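Local coordinates for pyridoxamine 5'-phosphate oxidase-related, FMN-binding protein (Paracoccus denitrificans, PDB 6VNA) that belongs to the pyridoxamine 5'-phosphate oxidase-related family and probably binds heme, acting as a noncanonical heme oxygenase that degrades c-type heme, at residues R7-L20 / L140-D154. Residues are numbered along the deposited sequence; the frame is centred on the assembly and turned at random.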
ATOM      1  N   ARG A   7      -4.635   2.545 -22.478  1.00 85.82           N
ATOM      2  CA  ARG A   7      -3.944   1.258 -22.159  1.00 85.57           C
ATOM      3  C   ARG A   7      -2.497   1.341 -22.642  1.00 78.58           C
ATOM      4  O   ARG A   7      -1.593   1.078 -21.829  1.00 87.16           O
ATOM      5  CB  ARG A   7      -4.636   0.044 -22.794  1.00 86.26           C
ATOM      6  CG  ARG A   7      -5.934  -0.381 -22.117  1.00 92.45           C
ATOM      7  CD  ARG A   7      -5.824  -0.737 -20.642  1.00 93.27           C
ATOM      8  NE  ARG A   7      -4.838  -1.778 -20.390  1.00 98.69           N
ATOM      9  CZ  ARG A   7      -4.370  -2.120 -19.189  1.00102.77           C
ATOM     10  NH1 ARG A   7      -4.788  -1.513 -18.089  1.00101.38           N
ATOM     11  NH2 ARG A   7      -3.471  -3.081 -19.091  1.00102.82           N
ATOM     12  N   GLU A   8      -2.300   1.691 -23.912  1.00 77.24           N
ATOM     13  CA  GLU A   8      -0.958   1.780 -24.551  1.00 79.54           C
ATOM     14  C   GLU A   8      -0.136   2.864 -23.840  1.00 75.80           C
ATOM     15  O   GLU A   8      -0.574   4.024 -23.781  1.00 80.67           O
ATOM     16  CB  GLU A   8      -1.098   2.054 -26.048  1.00 83.02           C
ATOM     17  CG  GLU A   8       0.208   1.986 -26.822  1.00 91.42           C
ATOM     18  CD  GLU A   8       0.017   1.927 -28.334  1.00105.17           C
ATOM     19  OE1 GLU A   8      -1.105   2.225 -28.801  1.00109.18           O
ATOM     20  OE2 GLU A   8       0.983   1.576 -29.045  1.00112.37           O
ATOM     21  N   THR A   9       1.022   2.482 -23.316  1.00 67.94           N
ATOM     22  CA  THR A   9       1.939   3.359 -22.557  1.00 71.97           C
ATOM     23  C   THR A   9       2.512   4.409 -23.513  1.00 70.59           C
ATOM     24  O   THR A   9       3.021   4.007 -24.546  1.00 77.25           O
ATOM     25  CB  THR A   9       2.978   2.484 -21.846  1.00 69.06           C
ATOM     26  OG1 THR A   9       2.215   1.598 -21.028  1.00 62.81           O
ATOM     27  CG2 THR A   9       3.983   3.257 -21.020  1.00 67.95           C
ATOM     28  N   THR A  10       2.435   5.696 -23.141  1.00 73.00           N
ATOM     29  CA  THR A  10       2.964   6.882 -23.879  1.00 66.12           C
ATOM     30  C   THR A  10       4.065   7.537 -23.051  1.00 60.25           C
ATOM     31  O   THR A  10       4.156   7.222 -21.856  1.00 63.38           O
ATOM     32  CB  THR A  10       1.860   7.920 -24.122  1.00 67.80           C
ATOM     33  OG1 THR A  10       1.403   8.339 -22.833  1.00 77.30           O
ATOM     34  CG2 THR A  10       0.684   7.397 -24.924  1.00 62.30           C
ATOM     35  N   ASP A  11       4.831   8.458 -23.633  1.00 60.49           N
ATOM     36  CA  ASP A  11       5.894   9.204 -22.903  1.00 61.22           C
ATOM     37  C   ASP A  11       5.252  10.084 -21.808  1.00 61.45           C
ATOM     38  O   ASP A  11       5.927  10.379 -20.770  1.00 54.89           O
ATOM     39  CB  ASP A  11       6.781   9.993 -23.879  1.00 66.70           C
ATOM     40  CG  ASP A  11       7.897   9.167 -24.512  1.00 75.96           C
ATOM     41  OD1 ASP A  11       8.139   8.049 -24.031  1.00 83.59           O
ATOM     42  OD2 ASP A  11       8.530   9.647 -25.474  1.00 80.00           O
ATOM     43  N   GLU A  12       3.999  10.507 -22.010  1.00 57.99           N
ATOM     44  CA  GLU A  12       3.247  11.331 -21.029  1.00 64.60           C
ATOM     45  C   GLU A  12       3.021  10.472 -19.770  1.00 57.92           C
ATOM     46  O   GLU A  12       3.383  10.922 -18.648  1.00 56.51           O
ATOM     47  CB  GLU A  12       1.945  11.862 -21.646  1.00 66.92           C
ATOM     48  CG  GLU A  12       2.134  12.741 -22.877  1.00 77.06           C
ATOM     49  CD  GLU A  12       0.886  13.482 -23.360  1.00 87.50           C
ATOM     50  OE1 GLU A  12      -0.248  12.954 -23.213  1.00 78.79           O
ATOM     51  OE2 GLU A  12       1.044  14.610 -23.873  1.00103.02           O
ATOM     52  N   ALA A  13       2.492   9.262 -19.948  1.00 51.56           N
ATOM     53  CA  ALA A  13       2.299   8.260 -18.872  1.00 54.08           C
ATOM     54  C   ALA A  13       3.635   8.004 -18.155  1.00 50.01           C
ATOM     55  O   ALA A  13       3.682   8.020 -16.893  1.00 51.47           O
ATOM     56  CB  ALA A  13       1.671   7.006 -19.436  1.00 56.91           C
ATOM     57  N   ARG A  14       4.719   7.871 -18.905  1.00 53.84           N
ATOM     58  CA  ARG A  14       6.059   7.610 -18.317  1.00 54.13           C
ATOM     59  C   ARG A  14       6.422   8.762 -17.386  1.00 52.48           C
ATOM     60  O   ARG A  14       6.876   8.495 -16.253  1.00 56.48           O
ATOM     61  CB  ARG A  14       7.113   7.388 -19.414  1.00 63.52           C
ATOM     62  CG  ARG A  14       6.913   6.108 -20.226  1.00 61.49           C
ATOM     63  CD  ARG A  14       8.004   5.755 -21.238  1.00 61.60           C
ATOM     64  NE  ARG A  14       7.548   4.548 -21.921  1.00 69.96           N
ATOM     65  CZ  ARG A  14       7.009   4.467 -23.140  1.00 71.62           C
ATOM     66  NH1 ARG A  14       6.916   5.530 -23.922  1.00 81.50           N
ATOM     67  NH2 ARG A  14       6.579   3.298 -23.584  1.00 68.30           N
ATOM     68  N   ALA A  15       6.222  10.003 -17.837  1.00 57.92           N
ATOM     69  CA  ALA A  15       6.627  11.237 -17.107  1.00 50.84           C
ATOM     70  C   ALA A  15       5.751  11.414 -15.845  1.00 47.54           C
ATOM     71  O   ALA A  15       6.280  11.783 -14.757  1.00 39.06           O
ATOM     72  CB  ALA A  15       6.531  12.415 -18.046  1.00 48.11           C
ATOM     73  N   LEU A  16       4.449  11.129 -15.943  1.00 43.93           N
ATOM     74  CA  LEU A  16       3.576  11.188 -14.745  1.00 44.74           C
ATOM     75  C   LEU A  16       4.127  10.231 -13.674  1.00 46.21           C
ATOM     76  O   LEU A  16       4.311  10.686 -12.512  1.00 44.40           O
ATOM     77  CB  LEU A  16       2.135  10.850 -15.126  1.00 44.69           C
ATOM     78  CG  LEU A  16       1.164  11.064 -13.972  1.00 48.59           C
ATOM     79  CD1 LEU A  16       1.405  12.425 -13.317  1.00 46.11           C
ATOM     80  CD2 LEU A  16      -0.278  10.900 -14.431  1.00 51.35           C
ATOM     81  N   ALA A  17       4.445   8.983 -14.063  1.00 52.22           N
ATOM     82  CA  ALA A  17       4.995   7.922 -13.173  1.00 48.89           C
ATOM     83  C   ALA A  17       6.280   8.407 -12.515  1.00 45.84           C
ATOM     84  O   ALA A  17       6.431   8.204 -11.302  1.00 46.61           O
ATOM     85  CB  ALA A  17       5.256   6.654 -13.941  1.00 49.06           C
ATOM     86  N   ARG A  18       7.184   8.991 -13.299  1.00 50.57           N
ATOM     87  CA  ARG A  18       8.484   9.505 -12.794  1.00 51.51           C
ATOM     88  C   ARG A  18       8.252  10.702 -11.873  1.00 50.99           C
ATOM     89  O   ARG A  18       9.032  10.847 -10.887  1.00 52.01           O
ATOM     90  CB  ARG A  18       9.387   9.898 -13.964  1.00 62.19           C
ATOM     91  CG  ARG A  18       9.750   8.732 -14.869  1.00 72.59           C
ATOM     92  CD  ARG A  18      10.955   9.039 -15.737  1.00 81.99           C
ATOM     93  NE  ARG A  18      11.227   7.924 -16.640  1.00 89.50           N
ATOM     94  CZ  ARG A  18      10.770   7.804 -17.883  1.00 88.84           C
ATOM     95  NH1 ARG A  18      10.001   8.741 -18.416  1.00 89.34           N
ATOM     96  NH2 ARG A  18      11.091   6.734 -18.592  1.00 87.89           N
ATOM     97  N   GLN A  19       7.247  11.541 -12.189  1.00 51.22           N
ATOM     98  CA  GLN A  19       6.945  12.783 -11.426  1.00 55.78           C
ATOM     99  C   GLN A  19       6.375  12.393 -10.054  1.00 53.63           C
ATOM    100  O   GLN A  19       6.768  13.049  -9.043  1.00 53.56           O
ATOM    101  CB  GLN A  19       5.991  13.708 -12.202  1.00 59.44           C
ATOM    102  CG  GLN A  19       6.666  14.505 -13.314  1.00 60.51           C
ATOM    103  CD  GLN A  19       5.731  15.162 -14.314  1.00 59.80           C
ATOM    104  OE1 GLN A  19       4.657  14.672 -14.640  1.00 55.51           O
ATOM    105  NE2 GLN A  19       6.154  16.296 -14.841  1.00 58.09           N
ATOM    106  N   LEU A  20       5.488  11.387 -10.018  1.00 41.99           N
ATOM    107  CA  LEU A  20       4.934  10.814  -8.764  1.00 46.29           C
ATOM    108  C   LEU A  20       6.076  10.313  -7.875  1.00 49.87           C
ATOM    109  O   LEU A  20       6.070  10.624  -6.644  1.00 55.78           O
ATOM    110  CB  LEU A  20       3.946   9.682  -9.081  1.00 45.90           C
ATOM    111  CG  LEU A  20       2.595  10.151  -9.617  1.00 46.39           C
ATOM    112  CD1 LEU A  20       1.666   8.991  -9.910  1.00 46.02           C
ATOM    113  CD2 LEU A  20       1.937  11.108  -8.630  1.00 53.59           C
ATOM    114  N   LEU A 140       0.031   2.342 -13.700  1.00 51.40           N
ATOM    115  CA  LEU A 140      -0.247   3.794 -13.531  1.00 50.65           C
ATOM    116  C   LEU A 140      -1.745   4.007 -13.657  1.00 48.18           C
ATOM    117  O   LEU A 140      -2.314   3.637 -14.699  1.00 49.57           O
ATOM    118  CB  LEU A 140       0.470   4.663 -14.573  1.00 50.64           C
ATOM    119  CG  LEU A 140       0.199   6.170 -14.456  1.00 55.48           C
ATOM    120  CD1 LEU A 140       0.616   6.724 -13.089  1.00 51.83           C
ATOM    121  CD2 LEU A 140       0.922   6.937 -15.554  1.00 59.07           C
ATOM    122  N   ASN A 141      -2.339   4.659 -12.668  1.00 48.00           N
ATOM    123  CA  ASN A 141      -3.743   5.115 -12.768  1.00 49.05           C
ATOM    124  C   ASN A 141      -3.735   6.649 -12.686  1.00 47.84           C
ATOM    125  O   ASN A 141      -3.370   7.171 -11.636  1.00 50.02           O
ATOM    126  CB  ASN A 141      -4.599   4.396 -11.738  1.00 46.08           C
ATOM    127  CG  ASN A 141      -6.045   4.776 -11.899  1.00 53.95           C
ATOM    128  OD1 ASN A 141      -6.339   5.909 -12.292  1.00 56.17           O
ATOM    129  ND2 ASN A 141      -6.939   3.850 -11.590  1.00 54.19           N
ATOM    130  N   ALA A 142      -4.107   7.334 -13.769  1.00 54.80           N
ATOM    131  CA  ALA A 142      -3.953   8.801 -13.963  1.00 57.50           C
ATOM    132  C   ALA A 142      -5.062   9.560 -13.233  1.00 62.67           C
ATOM    133  O   ALA A 142      -4.912  10.789 -13.066  1.00 68.42           O
ATOM    134  CB  ALA A 142      -3.960   9.152 -15.429  1.00 54.71           C
ATOM    135  N   GLY A 143      -6.118   8.855 -12.821  1.00 59.10           N
ATOM    136  CA  GLY A 143      -7.227   9.425 -12.036  1.00 58.61           C
ATOM    137  C   GLY A 143      -8.554   9.201 -12.725  1.00 59.90           C
ATOM    138  O   GLY A 143      -9.584   9.422 -12.077  1.00 56.40           O
ATOM    139  N   PHE A 144      -8.505   8.749 -13.985  1.00 58.77           N
ATOM    140  CA  PHE A 144      -9.628   8.701 -14.950  1.00 59.44           C
ATOM    141  C   PHE A 144      -9.228   7.813 -16.119  1.00 65.19           C
ATOM    142  O   PHE A 144      -8.033   7.809 -16.454  1.00 69.43           O
ATOM    143  CB  PHE A 144      -9.883  10.085 -15.538  1.00 63.62           C
ATOM    144  CG  PHE A 144      -8.679  10.679 -16.231  1.00 64.21           C
ATOM    145  CD1 PHE A 144      -7.779  11.472 -15.535  1.00 65.53           C
ATOM    146  CD2 PHE A 144      -8.432  10.429 -17.572  1.00 72.61           C
ATOM    147  CE1 PHE A 144      -6.676  12.031 -16.167  1.00 69.31           C
ATOM    148  CE2 PHE A 144      -7.324  10.978 -18.202  1.00 76.79           C
ATOM    149  CZ  PHE A 144      -6.455  11.788 -17.501  1.00 69.41           C
ATOM    150  N   GLY A 145     -10.195   7.141 -16.745  1.00 69.34           N
ATOM    151  CA  GLY A 145      -9.940   6.243 -17.888  1.00 70.02           C
ATOM    152  C   GLY A 145      -9.181   4.992 -17.468  1.00 78.92           C
ATOM    153  O   GLY A 145      -9.312   4.562 -16.299  1.00 68.79           O
ATOM    154  N   GLN A 146      -8.428   4.407 -18.401  1.00 84.38           N
ATOM    155  CA  GLN A 146      -7.759   3.096 -18.218  1.00 81.74           C
ATOM    156  C   GLN A 146      -6.327   3.331 -17.735  1.00 68.36           C
ATOM    157  O   GLN A 146      -5.737   4.366 -18.074  1.00 69.74           O
ATOM    158  CB  GLN A 146      -7.799   2.291 -19.518  1.00 91.60           C
ATOM    159  CG  GLN A 146      -9.196   1.787 -19.871  1.00106.71           C
ATOM    160  CD  GLN A 146      -9.189   0.755 -20.978  1.00114.71           C
ATOM    161  OE1 GLN A 146      -9.047   1.087 -22.155  1.00105.80           O
ATOM    162  NE2 GLN A 146      -9.348  -0.511 -20.609  1.00109.70           N
ATOM    163  N   ALA A 147      -5.801   2.374 -16.977  1.00 61.06           N
ATOM    164  CA  ALA A 147      -4.433   2.372 -16.425  1.00 55.89           C
ATOM    165  C   ALA A 147      -3.416   2.123 -17.537  1.00 59.32           C
ATOM    166  O   ALA A 147      -3.800   1.643 -18.612  1.00 74.87           O
ATOM    167  CB  ALA A 147      -4.323   1.314 -15.368  1.00 57.90           C
ATOM    168  N   PHE A 148      -2.152   2.422 -17.262  1.00 54.87           N
ATOM    169  CA  PHE A 148      -0.979   2.047 -18.087  1.00 56.89           C
ATOM    170  C   PHE A 148      -0.167   0.975 -17.351  1.00 57.61           C
ATOM    171  O   PHE A 148       0.097   1.150 -16.127  1.00 57.39           O
ATOM    172  CB  PHE A 148      -0.111   3.280 -18.359  1.00 60.35           C
ATOM    173  CG  PHE A 148      -0.873   4.446 -18.923  1.00 64.42           C
ATOM    174  CD1 PHE A 148      -1.442   5.401 -18.094  1.00 66.52           C
ATOM    175  CD2 PHE A 148      -1.051   4.574 -20.290  1.00 72.12           C
ATOM    176  CE1 PHE A 148      -2.160   6.466 -18.623  1.00 67.93           C
ATOM    177  CE2 PHE A 148      -1.763   5.644 -20.818  1.00 74.69           C
ATOM    178  CZ  PHE A 148      -2.317   6.590 -19.985  1.00 68.89           C
ATOM    179  N   LYS A 149       0.230  -0.079 -18.074  1.00 59.23           N
ATOM    180  CA  LYS A 149       1.270  -1.062 -17.651  1.00 62.60           C
ATOM    181  C   LYS A 149       2.657  -0.472 -17.923  1.00 58.99           C
ATOM    182  O   LYS A 149       2.881   0.004 -19.033  1.00 65.93           O
ATOM    183  CB  LYS A 149       1.116  -2.395 -18.387  1.00 64.68           C
ATOM    184  CG  LYS A 149      -0.081  -3.214 -17.940  1.00 72.60           C
ATOM    185  CD  LYS A 149       0.067  -4.703 -18.175  1.00 86.44           C
ATOM    186  CE  LYS A 149      -1.157  -5.476 -17.727  1.00 93.15           C
ATOM    187  NZ  LYS A 149      -0.946  -6.941 -17.777  1.00 95.12           N
ATOM    188  N   LEU A 150       3.548  -0.498 -16.933  1.00 60.00           N
ATOM    189  CA  LEU A 150       4.892   0.116 -17.025  1.00 63.29           C
ATOM    190  C   LEU A 150       5.968  -0.944 -16.771  1.00 65.12           C
ATOM    191  O   LEU A 150       5.748  -1.838 -15.939  1.00 59.02           O
ATOM    192  CB  LEU A 150       4.973   1.239 -15.988  1.00 69.61           C
ATOM    193  CG  LEU A 150       3.992   2.396 -16.166  1.00 66.40           C
ATOM    194  CD1 LEU A 150       4.086   3.350 -14.995  1.00 70.43           C
ATOM    195  CD2 LEU A 150       4.268   3.145 -17.450  1.00 67.81           C
ATOM    196  N   THR A 151       7.094  -0.833 -17.472  1.00 66.31           N
ATOM    197  CA  THR A 151       8.323  -1.623 -17.223  1.00 64.44           C
ATOM    198  C   THR A 151       9.134  -0.858 -16.183  1.00 67.09           C
ATOM    199  O   THR A 151       8.698   0.253 -15.797  1.00 65.71           O
ATOM    200  CB  THR A 151       9.148  -1.841 -18.499  1.00 63.71           C
ATOM    201  OG1 THR A 151       9.878  -0.642 -18.781  1.00 61.18           O
ATOM    202  CG2 THR A 151       8.290  -2.233 -19.681  1.00 62.73           C
ATOM    203  N   ALA A 152      10.279  -1.406 -15.785  1.00 59.47           N
ATOM    204  CA  ALA A 152      11.153  -0.818 -14.750  1.00 61.68           C
ATOM    205  C   ALA A 152      11.881   0.393 -15.341  1.00 68.26           C
ATOM    206  O   ALA A 152      12.166   1.347 -14.581  1.00 77.76           O
ATOM    207  CB  ALA A 152      12.106  -1.856 -14.223  1.00 60.20           C
ATOM    208  N   SER A 153      12.167   0.369 -16.645  1.00 66.88           N
ATOM    209  CA  SER A 153      12.819   1.494 -17.369  1.00 74.83           C
ATOM    210  C   SER A 153      11.863   2.699 -17.398  1.00 68.13           C
ATOM    211  O   SER A 153      12.310   3.813 -17.073  1.00 63.88           O
ATOM    212  CB  SER A 153      13.252   1.074 -18.756  1.00 77.45           C
ATOM    213  OG  SER A 153      12.156   0.540 -19.486  1.00 79.38           O
ATOM    214  N   ASP A 154      10.588   2.442 -17.711  1.00 64.96           N
ATOM    215  CA  ASP A 154       9.462   3.420 -17.738  1.00 68.24           C
ATOM    216  C   ASP A 154       9.387   4.268 -16.456  1.00 65.93           C
ATOM    217  O   ASP A 154       8.964   5.450 -16.555  1.00 65.37           O
ATOM    218  CB  ASP A 154       8.130   2.698 -17.968  1.00 66.00           C
ATOM    219  CG  ASP A 154       7.947   2.159 -19.379  1.00 65.56           C
ATOM    220  OD1 ASP A 154       8.817   2.451 -20.236  1.00 68.17           O
ATOM    221  OD2 ASP A 154       6.922   1.473 -19.624  1.00 59.96           O
TER
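With CG beside the backbone N (chi1 -52°), Phe-148 presents one ring face to Ala-13, whose CB stands 3.6 Å from the ring centroid in a CH-pi contact. Alanine suits the helix here, since its single methyl lets the ring come close to the backbone. Glu-8 O approaches the edge of the same ring, almost in its plane, 3.6 Å from Phe-148 CD2. In Thr-9, OG1 anti to the carbonyl carbon (chi1 -58°) turns the hydroxyl to Lys-149 O, to which it donates over 2.6 Å, and the methyl CG2 to Leu-150 CD2; a threonine serves both the polar strand edge and the apolar side chain. Arg-7 lays CG and CD against the Gln-146 amide, CG 3.4 Å from Gln-146 OE1, with NH2 beside Lys-149 CG. Thr-10 N-caps the helix, OG1 accepting from Ala-13 N.

Helix 11-23 packs over the hairpin of strands 137-141 and 148-151, which extends the antiparallel sheet of this FMN-binding split-barrel fold. Leu-140 carries much of that packing: its CD2 lies 4.1 Å from Leu-16 CB, and its CD1 meets Leu-20 CD1. Ala-17, small enough to sit low over the sheet, touches Leu-150 CD1 with its CB at 3.7 Å. On strand 92-101, Leu-93 touches both Leu-20 and Leu-150.

Past the second strand, Asp-154 meets Arg-14, which gives a weak hydrogen bond from NE to Asp-154 OD1 (3.0 Å), part of a salt bridge, the two planes 58° apart; NH1 holds Asp-11 OD1, both carboxylates lying at the guanidinium edge. A leucine in its place would probably leave Asp-11 and Asp-154 without the cation that links them. Asp-154 OD2 also accepts from Thr-151 N, and Arg-18 lays one guanidinium face over Asp-154 O.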